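Long-range contact in protein-tyrosine-phosphatase (Chaetomium thermophilum var. thermophilum DSM 1495, PDB 5M43), which probably removes phosphate from phosphotyrosine and phosphoserine or phosphothreonine, as the dual-specificity phosphatase domain of the ribosome-assembly factor Yvh1: residues 105-119 against 142-156. Sequence-based numbering, arbitrary orientation.
Sequences MGKSRSVTAIIAYLL and ALEWVRETRPIAGPN. With NO3 (nitrate ion), chain B.
Val146 packs as a knob into the hole formed by Val111, Ile114, Ile115 and Leu118 of helix 109-119, its CG2 reaching Leu118 CD1 at 3.7 Å. The axes of helices 109-119 and 142-147 approach to 9.7 Å, with 116° between their directions, and this close-packed apolar layer extends to Ala142, whose CB touches both Ile115 CG2 and Leu119 CD2. Toward the start of the helix, Val111 spreads both methyls over Ala153 CB, and with CG1 anti to the backbone N (chi1 170°) that branch also meets Pro155 CG.

Next to this apolar layer, polar groups fix the loop. Arg150 lays its guanidinium edge against two successive carbonyls, NE to Gly106 O (2.9 Å, 167°) and NH2 to Met105 O (2.9 Å), both oxygens lying near the guanidinium plane. Gly154 N bonds to Lys107 O at 2.8 Å, and Asn156 N to Ser108 OG, a hydroxyl that also pairs with Asp61. The solvent side is looser: Met105 CE and Ile152 CD1 meet at 4.0 Å, and the extended Lys107 chain runs past Ile152 O.

Within the 105-109 loop, a nitrate accepts hydrogen bonds from the backbone N-H groups of Met105, Lys107, Ser108 and Arg109, while Arg109 NE and NH2 grip two of its oxygens. This anion-filled cradle, following Cys103 and leading into a helix, is the P-loop of the protein-tyrosine phosphatase fold, with nitrate probably mimicking substrate phosphate.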
ATOM      1  N   MET A 105      -2.517 -12.262  -2.736  1.00 24.04           N
ATOM      2  CA  MET A 105      -1.296 -12.632  -3.448  1.00 21.78           C
ATOM      3  C   MET A 105      -0.195 -11.603  -3.305  1.00 23.73           C
ATOM      4  O   MET A 105       0.949 -11.933  -3.653  1.00 22.83           O
ATOM      5  CB  MET A 105      -1.570 -12.821  -4.947  1.00 21.72           C
ATOM      6  CG  MET A 105      -2.572 -13.919  -5.338  1.00 26.45           C
ATOM      7  SD  MET A 105      -2.884 -13.904  -7.089  1.00 34.08           S
ATOM      8  CE  MET A 105      -1.219 -14.255  -7.665  1.00 37.67           C
ATOM      9  N   GLY A 106      -0.457 -10.404  -2.737  1.00 21.24           N
ATOM     10  CA  GLY A 106       0.532  -9.359  -2.857  1.00 19.33           C
ATOM     11  C   GLY A 106       0.782  -8.940  -4.286  1.00 20.76           C
ATOM     12  O   GLY A 106       1.916  -8.574  -4.637  1.00 19.91           O
ATOM     13  N   LYS A 107      -0.275  -8.922  -5.110  1.00 20.95           N
ATOM     14  CA  LYS A 107      -0.190  -8.652  -6.538  1.00 21.50           C
ATOM     15  C   LYS A 107      -1.033  -7.453  -6.938  1.00 22.02           C
ATOM     16  O   LYS A 107      -0.552  -6.583  -7.667  1.00 20.75           O
ATOM     17  CB  LYS A 107      -0.651  -9.874  -7.386  1.00 22.63           C
ATOM     18  CG  LYS A 107      -0.741  -9.570  -8.854  1.00 23.57           C
ATOM     19  CD  LYS A 107      -1.206 -10.835  -9.581  1.00 26.88           C
ATOM     20  CE  LYS A 107      -1.351 -10.558 -11.043  1.00 32.84           C
ATOM     21  NZ  LYS A 107      -2.022 -11.776 -11.752  1.00 37.00           N
ATOM     22  N   SER A 108      -2.299  -7.413  -6.518  1.00 20.86           N
ATOM     23  CA  SER A 108      -3.258  -6.470  -7.094  1.00 20.12           C
ATOM     24  C   SER A 108      -3.827  -5.523  -6.036  1.00 20.15           C
ATOM     25  O   SER A 108      -3.613  -4.301  -6.107  1.00 20.78           O
ATOM     26  CB  SER A 108      -4.350  -7.278  -7.807  1.00 21.90           C
ATOM     27  OG  SER A 108      -5.312  -6.365  -8.368  1.00 24.36           O
ATOM     28  N   ARG A 109      -4.520  -6.042  -5.026  1.00 20.80           N
ATOM     29  CA  ARG A 109      -5.146  -5.155  -4.035  1.00 21.12           C
ATOM     30  C   ARG A 109      -4.085  -4.348  -3.244  1.00 21.84           C
ATOM     31  O   ARG A 109      -4.165  -3.121  -3.161  1.00 19.30           O
ATOM     32  CB  ARG A 109      -6.013  -5.960  -3.084  1.00 29.74           C
ATOM     33  CG  ARG A 109      -7.389  -6.313  -3.722  1.00 31.29           C
ATOM     34  CD  ARG A 109      -8.072  -7.292  -2.851  1.00 32.25           C
ATOM     35  NE  ARG A 109      -7.489  -8.636  -3.055  1.00 32.54           N
ATOM     36  CZ  ARG A 109      -8.078  -9.749  -2.624  1.00 36.18           C
ATOM     37  NH1 ARG A 109      -9.241  -9.677  -1.973  1.00 34.93           N
ATOM     38  NH2 ARG A 109      -7.508 -10.966  -2.869  1.00 34.24           N
ATOM     39  N   SER A 110      -3.120  -5.031  -2.621  1.00 20.34           N
ATOM     40  CA  SER A 110      -2.141  -4.336  -1.788  1.00 17.94           C
ATOM     41  C   SER A 110      -1.268  -3.406  -2.632  1.00 20.20           C
ATOM     42  O   SER A 110      -0.870  -2.334  -2.176  1.00 19.91           O
ATOM     43  CB  SER A 110      -1.230  -5.345  -1.017  1.00 19.78           C
ATOM     44  OG  SER A 110      -0.701  -6.246  -1.957  1.00 19.20           O
ATOM     45  N   VAL A 111      -0.926  -3.846  -3.849  1.00 17.58           N
ATOM     46  CA  VAL A 111      -0.075  -3.055  -4.721  1.00 18.69           C
ATOM     47  C   VAL A 111      -0.795  -1.773  -5.104  1.00 19.47           C
ATOM     48  O   VAL A 111      -0.167  -0.718  -5.246  1.00 19.00           O
ATOM     49  CB  VAL A 111       0.321  -3.897  -5.955  1.00 20.75           C
ATOM     50  CG1 VAL A 111       1.022  -3.099  -7.057  1.00 21.93           C
ATOM     51  CG2 VAL A 111       1.297  -5.009  -5.512  1.00 18.93           C
ATOM     52  N   THR A 112      -2.111  -1.873  -5.380  1.00 19.30           N
ATOM     53  CA  THR A 112      -2.864  -0.653  -5.671  1.00 17.65           C
ATOM     54  C   THR A 112      -2.794   0.339  -4.521  1.00 19.93           C
ATOM     55  O   THR A 112      -2.608   1.555  -4.729  1.00 18.16           O
ATOM     56  CB  THR A 112      -4.314  -1.042  -5.991  1.00 18.34           C
ATOM     57  OG1 THR A 112      -4.338  -1.841  -7.177  1.00 19.92           O
ATOM     58  CG2 THR A 112      -5.185   0.266  -6.186  1.00 20.49           C
ATOM     59  N   ALA A 113      -2.939  -0.157  -3.293  1.00 17.77           N
ATOM     60  CA  ALA A 113      -2.823   0.739  -2.136  1.00 18.55           C
ATOM     61  C   ALA A 113      -1.449   1.386  -2.053  1.00 19.88           C
ATOM     62  O   ALA A 113      -1.353   2.591  -1.754  1.00 19.94           O
ATOM     63  CB  ALA A 113      -3.129  -0.058  -0.859  1.00 20.14           C
ATOM     64  N   ILE A 114      -0.391   0.613  -2.309  1.00 18.60           N
ATOM     65  CA  ILE A 114       0.967   1.174  -2.231  1.00 15.98           C
ATOM     66  C   ILE A 114       1.165   2.199  -3.321  1.00 17.68           C
ATOM     67  O   ILE A 114       1.735   3.258  -3.083  1.00 17.77           O
ATOM     68  CB  ILE A 114       1.997   0.047  -2.323  1.00 18.65           C
ATOM     69  CG1 ILE A 114       1.948  -0.662  -0.964  1.00 25.31           C
ATOM     70  CG2 ILE A 114       3.403   0.632  -2.732  1.00 18.82           C
ATOM     71  CD1 ILE A 114       2.919  -1.735  -0.809  1.00 29.67           C
ATOM     72  N   ILE A 115       0.708   1.894  -4.546  1.00 18.66           N
ATOM     73  CA  ILE A 115       0.849   2.856  -5.626  1.00 17.33           C
ATOM     74  C   ILE A 115       0.113   4.152  -5.273  1.00 19.55           C
ATOM     75  O   ILE A 115       0.606   5.249  -5.547  1.00 19.80           O
ATOM     76  CB  ILE A 115       0.366   2.247  -6.950  1.00 18.29           C
ATOM     77  CG1 ILE A 115       1.360   1.151  -7.401  1.00 17.53           C
ATOM     78  CG2 ILE A 115       0.156   3.358  -8.005  1.00 21.10           C
ATOM     79  CD1 ILE A 115       0.759   0.467  -8.640  1.00 18.58           C
ATOM     80  N   ALA A 116      -1.106   4.045  -4.706  1.00 17.68           N
ATOM     81  CA  ALA A 116      -1.824   5.266  -4.338  1.00 17.76           C
ATOM     82  C   ALA A 116      -1.011   6.126  -3.380  1.00 19.09           C
ATOM     83  O   ALA A 116      -1.010   7.357  -3.494  1.00 21.26           O
ATOM     84  CB  ALA A 116      -3.165   4.912  -3.692  1.00 20.84           C
ATOM     85  N   TYR A 117      -0.347   5.480  -2.418  1.00 18.66           N
ATOM     86  CA  TYR A 117       0.498   6.214  -1.486  1.00 19.71           C
ATOM     87  C   TYR A 117       1.697   6.816  -2.209  1.00 20.00           C
ATOM     88  O   TYR A 117       2.033   7.996  -1.988  1.00 19.92           O
ATOM     89  CB  TYR A 117       0.909   5.254  -0.371  1.00 17.58           C
ATOM     90  CG  TYR A 117       2.083   5.800   0.441  1.00 18.17           C
ATOM     91  CD1 TYR A 117       1.900   6.695   1.449  1.00 19.62           C
ATOM     92  CD2 TYR A 117       3.373   5.368   0.159  1.00 20.21           C
ATOM     93  CE1 TYR A 117       3.005   7.199   2.165  1.00 20.00           C
ATOM     94  CE2 TYR A 117       4.485   5.812   0.869  1.00 19.47           C
ATOM     95  CZ  TYR A 117       4.285   6.700   1.918  1.00 19.54           C
ATOM     96  OH  TYR A 117       5.365   7.223   2.612  1.00 21.28           O
ATOM     97  N   LEU A 118       2.350   6.027  -3.095  1.00 19.78           N
ATOM     98  CA  LEU A 118       3.545   6.541  -3.778  1.00 20.06           C
ATOM     99  C   LEU A 118       3.209   7.730  -4.679  1.00 21.39           C
ATOM    100  O   LEU A 118       3.978   8.700  -4.768  1.00 22.07           O
ATOM    101  CB  LEU A 118       4.218   5.448  -4.617  1.00 20.39           C
ATOM    102  CG  LEU A 118       4.809   4.244  -3.878  1.00 18.71           C
ATOM    103  CD1 LEU A 118       5.300   3.222  -4.927  1.00 19.80           C
ATOM    104  CD2 LEU A 118       6.025   4.793  -3.062  1.00 20.72           C
ATOM    105  N   LEU A 119       2.078   7.665  -5.403  1.00 19.23           N
ATOM    106  CA  LEU A 119       1.665   8.786  -6.249  1.00 20.06           C
ATOM    107  C   LEU A 119       1.358  10.030  -5.423  1.00 20.70           C
ATOM    108  O   LEU A 119       1.630  11.166  -5.838  1.00 23.48           O
ATOM    109  CB  LEU A 119       0.392   8.402  -7.044  1.00 20.16           C
ATOM    110  CG  LEU A 119       0.671   7.284  -8.058  1.00 21.01           C
ATOM    111  CD1 LEU A 119      -0.723   6.873  -8.651  1.00 22.03           C
ATOM    112  CD2 LEU A 119       1.585   7.773  -9.161  1.00 24.52           C
ATOM    113  N   ALA A 142       4.794   4.217 -11.382  1.00 22.86           N
ATOM    114  CA  ALA A 142       4.720   3.782  -9.984  1.00 20.11           C
ATOM    115  C   ALA A 142       4.625   2.260  -9.900  1.00 20.30           C
ATOM    116  O   ALA A 142       5.260   1.647  -9.027  1.00 21.27           O
ATOM    117  CB  ALA A 142       3.521   4.433  -9.267  1.00 24.27           C
ATOM    118  N   LEU A 143       3.893   1.638 -10.825  1.00 22.24           N
ATOM    119  CA  LEU A 143       3.854   0.178 -10.847  1.00 21.19           C
ATOM    120  C   LEU A 143       5.240  -0.403 -11.116  1.00 22.63           C
ATOM    121  O   LEU A 143       5.635  -1.395 -10.486  1.00 22.00           O
ATOM    122  CB  LEU A 143       2.805  -0.304 -11.876  1.00 20.66           C
ATOM    123  CG  LEU A 143       2.879  -1.797 -12.225  1.00 23.36           C
ATOM    124  CD1 LEU A 143       2.571  -2.606 -10.985  1.00 22.36           C
ATOM    125  CD2 LEU A 143       1.813  -2.117 -13.264  1.00 22.90           C
ATOM    126  N   GLU A 144       5.978   0.155 -12.081  1.00 22.51           N
ATOM    127  CA  GLU A 144       7.321  -0.388 -12.349  1.00 23.23           C
ATOM    128  C   GLU A 144       8.256  -0.154 -11.168  1.00 22.87           C
ATOM    129  O   GLU A 144       9.142  -0.988 -10.880  1.00 24.74           O
ATOM    130  CB  GLU A 144       7.911   0.245 -13.598  1.00 26.87           C
ATOM    131  CG  GLU A 144       7.148  -0.065 -14.849  1.00 31.05           C
ATOM    132  CD  GLU A 144       7.043  -1.556 -15.024  1.00 34.87           C
ATOM    133  OE1 GLU A 144       8.073  -2.267 -14.864  1.00 33.15           O
ATOM    134  OE2 GLU A 144       5.942  -2.036 -15.279  1.00 30.05           O
ATOM    135  N   TRP A 145       8.036   0.937 -10.436  1.00 21.73           N
ATOM    136  CA  TRP A 145       8.809   1.156  -9.205  1.00 22.07           C
ATOM    137  C   TRP A 145       8.569   0.038  -8.194  1.00 21.19           C
ATOM    138  O   TRP A 145       9.511  -0.539  -7.624  1.00 21.55           O
ATOM    139  CB  TRP A 145       8.415   2.529  -8.625  1.00 20.69           C
ATOM    140  CG  TRP A 145       9.211   2.915  -7.373  1.00 19.24           C
ATOM    141  CD1 TRP A 145       8.946   2.566  -6.079  1.00 19.82           C
ATOM    142  CD2 TRP A 145      10.348   3.729  -7.350  1.00 23.10           C
ATOM    143  NE1 TRP A 145       9.881   3.152  -5.225  1.00 20.27           N
ATOM    144  CE2 TRP A 145      10.755   3.860  -5.994  1.00 21.40           C
ATOM    145  CE3 TRP A 145      11.081   4.371  -8.347  1.00 25.81           C
ATOM    146  CZ2 TRP A 145      11.872   4.634  -5.597  1.00 24.17           C
ATOM    147  CZ3 TRP A 145      12.230   5.148  -7.939  1.00 30.00           C
ATOM    148  CH2 TRP A 145      12.578   5.267  -6.587  1.00 28.13           C
ATOM    149  N   VAL A 146       7.295  -0.303  -7.971  1.00 19.36           N
ATOM    150  CA  VAL A 146       6.964  -1.396  -7.074  1.00 20.34           C
ATOM    151  C   VAL A 146       7.591  -2.693  -7.576  1.00 21.10           C
ATOM    152  O   VAL A 146       8.125  -3.468  -6.778  1.00 20.27           O
ATOM    153  CB  VAL A 146       5.438  -1.546  -6.937  1.00 18.03           C
ATOM    154  CG1 VAL A 146       5.082  -2.786  -6.119  1.00 19.82           C
ATOM    155  CG2 VAL A 146       4.904  -0.255  -6.206  1.00 17.35           C
ATOM    156  N   ARG A 147       7.518  -2.943  -8.885  1.00 19.44           N
ATOM    157  CA  ARG A 147       8.008  -4.205  -9.469  1.00 19.42           C
ATOM    158  C   ARG A 147       9.521  -4.374  -9.264  1.00 19.49           C
ATOM    159  O   ARG A 147      10.033  -5.520  -9.388  1.00 21.67           O
ATOM    160  CB  ARG A 147       7.700  -4.249 -10.961  1.00 21.72           C
ATOM    161  CG  ARG A 147       6.254  -4.676 -11.191  1.00 21.93           C
ATOM    162  CD  ARG A 147       5.853  -4.475 -12.635  1.00 25.75           C
ATOM    163  NE  ARG A 147       4.574  -5.146 -12.846  1.00 23.53           N
ATOM    164  CZ  ARG A 147       3.927  -5.140 -13.994  1.00 27.54           C
ATOM    165  NH1 ARG A 147       4.422  -4.464 -15.046  1.00 29.27           N
ATOM    166  NH2 ARG A 147       2.786  -5.823 -14.112  1.00 28.58           N
ATOM    167  N   GLU A 148      10.250  -3.303  -8.924  0.54 20.50           N
ATOM    168  CA  GLU A 148      11.671  -3.487  -8.675  0.54 22.26           C
ATOM    169  C   GLU A 148      11.939  -4.374  -7.466  0.54 21.46           C
ATOM    170  O   GLU A 148      13.016  -4.990  -7.392  0.54 20.81           O
ATOM    171  CB  GLU A 148      12.364  -2.125  -8.513  0.54 24.07           C
ATOM    172  CG  GLU A 148      12.317  -1.321  -9.794  0.54 25.67           C
ATOM    173  CD  GLU A 148      13.212  -0.113  -9.772  0.54 29.09           C
ATOM    174  OE1 GLU A 148      14.377  -0.245  -9.352  0.54 29.94           O
ATOM    175  OE2 GLU A 148      12.742   0.968 -10.192  0.54 32.26           O
ATOM    176  N   THR A 149      11.020  -4.448  -6.509  1.00 20.81           N
ATOM    177  CA  THR A 149      11.194  -5.377  -5.393  1.00 19.39           C
ATOM    178  C   THR A 149      10.047  -6.346  -5.219  1.00 19.19           C
ATOM    179  O   THR A 149      10.216  -7.325  -4.463  1.00 20.16           O
ATOM    180  CB  THR A 149      11.405  -4.664  -4.054  1.00 18.33           C
ATOM    181  OG1 THR A 149      10.204  -3.927  -3.728  1.00 19.76           O
ATOM    182  CG2 THR A 149      12.586  -3.726  -4.123  1.00 18.56           C
ATOM    183  N   ARG A 150       8.895  -6.134  -5.912  1.00 18.98           N
ATOM    184  CA  ARG A 150       7.768  -7.071  -5.890  1.00 18.45           C
ATOM    185  C   ARG A 150       7.434  -7.378  -7.349  1.00 19.30           C
ATOM    186  O   ARG A 150       6.466  -6.857  -7.908  1.00 20.30           O
ATOM    187  CB  ARG A 150       6.576  -6.451  -5.132  1.00 20.45           C
ATOM    188  CG  ARG A 150       5.393  -7.411  -4.958  1.00 21.88           C
ATOM    189  CD  ARG A 150       5.712  -8.470  -3.908  1.00 20.84           C
ATOM    190  NE  ARG A 150       4.534  -9.382  -3.664  1.00 20.80           N
ATOM    191  CZ  ARG A 150       4.621 -10.451  -2.857  1.00 22.25           C
ATOM    192  NH1 ARG A 150       5.805 -10.703  -2.237  1.00 21.40           N
ATOM    193  NH2 ARG A 150       3.604 -11.286  -2.640  1.00 21.96           N
ATOM    194  N   PRO A 151       8.211  -8.235  -8.002  1.00 21.04           N
ATOM    195  CA  PRO A 151       8.041  -8.394  -9.450  1.00 21.90           C
ATOM    196  C   PRO A 151       6.659  -8.921  -9.855  1.00 25.26           C
ATOM    197  O   PRO A 151       6.236  -8.642 -10.992  1.00 26.55           O
ATOM    198  CB  PRO A 151       9.176  -9.374  -9.841  1.00 27.74           C
ATOM    199  CG  PRO A 151       9.731  -9.894  -8.525  1.00 28.03           C
ATOM    200  CD  PRO A 151       9.446  -8.872  -7.484  1.00 22.03           C
ATOM    201  N   ILE A 152       5.937  -9.656  -8.985  1.00 20.15           N
ATOM    202  CA  ILE A 152       4.598 -10.135  -9.393  1.00 21.50           C
ATOM    203  C   ILE A 152       3.550  -9.025  -9.374  1.00 23.13           C
ATOM    204  O   ILE A 152       2.415  -9.280  -9.866  1.00 23.54           O
ATOM    205  CB  ILE A 152       4.096 -11.269  -8.485  1.00 24.86           C
ATOM    206  CG1 ILE A 152       2.974 -12.094  -9.133  1.00 35.44           C
ATOM    207  CG2 ILE A 152       3.725 -10.758  -7.098  1.00 26.79           C
ATOM    208  CD1 ILE A 152       2.557 -13.256  -8.286  1.00 41.89           C
ATOM    209  N   ALA A 153       3.905  -7.822  -8.914  1.00 21.21           N
ATOM    210  CA  ALA A 153       2.917  -6.740  -8.800  1.00 19.51           C
ATOM    211  C   ALA A 153       2.188  -6.513 -10.116  1.00 23.34           C
ATOM    212  O   ALA A 153       2.802  -6.481 -11.190  1.00 23.87           O
ATOM    213  CB  ALA A 153       3.646  -5.454  -8.379  1.00 18.57           C
ATOM    214  N   GLY A 154       0.857  -6.334 -10.027  1.00 22.22           N
ATOM    215  CA  GLY A 154       0.055  -6.164 -11.205  1.00 24.50           C
ATOM    216  C   GLY A 154      -1.400  -5.981 -10.846  1.00 23.97           C
ATOM    217  O   GLY A 154      -2.184  -6.927 -10.898  1.00 26.17           O
ATOM    218  N   PRO A 155      -1.816  -4.741 -10.571  1.00 22.72           N
ATOM    219  CA  PRO A 155      -3.244  -4.514 -10.287  1.00 22.69           C
ATOM    220  C   PRO A 155      -4.126  -4.857 -11.465  1.00 25.23           C
ATOM    221  O   PRO A 155      -3.775  -4.678 -12.649  1.00 25.38           O
ATOM    222  CB  PRO A 155      -3.343  -3.004  -9.971  1.00 21.22           C
ATOM    223  CG  PRO A 155      -1.842  -2.616  -9.543  1.00 21.58           C
ATOM    224  CD  PRO A 155      -1.012  -3.513 -10.452  1.00 23.01           C
ATOM    225  N   ASN A 156      -5.324  -5.289 -11.126  1.00 23.65           N
ATOM    226  CA  ASN A 156      -6.283  -5.624 -12.169  1.00 25.48           C
ATOM    227  C   ASN A 156      -6.673  -4.348 -12.942  1.00 26.75           C
ATOM    228  O   ASN A 156      -6.415  -3.236 -12.493  1.00 26.50           O
ATOM    229  CB  ASN A 156      -7.482  -6.371 -11.550  1.00 26.73           C
ATOM    230  CG  ASN A 156      -8.497  -5.481 -10.842  1.00 25.99           C
ATOM    231  OD1 ASN A 156      -8.971  -4.483 -11.379  1.00 26.38           O
ATOM    232  ND2 ASN A 156      -8.877  -5.875  -9.639  1.00 26.61           N
TER
HETATM  233  N   NO3 B 301      -4.467  -9.847  -4.702  1.00 27.77           N
HETATM  234  O1  NO3 B 301      -3.327  -9.820  -5.242  1.00 24.37           O
HETATM  235  O2  NO3 B 301      -4.769 -10.768  -3.901  1.00 27.56           O
HETATM  236  O3  NO3 B 301      -5.227  -8.848  -4.842  1.00 24.88           O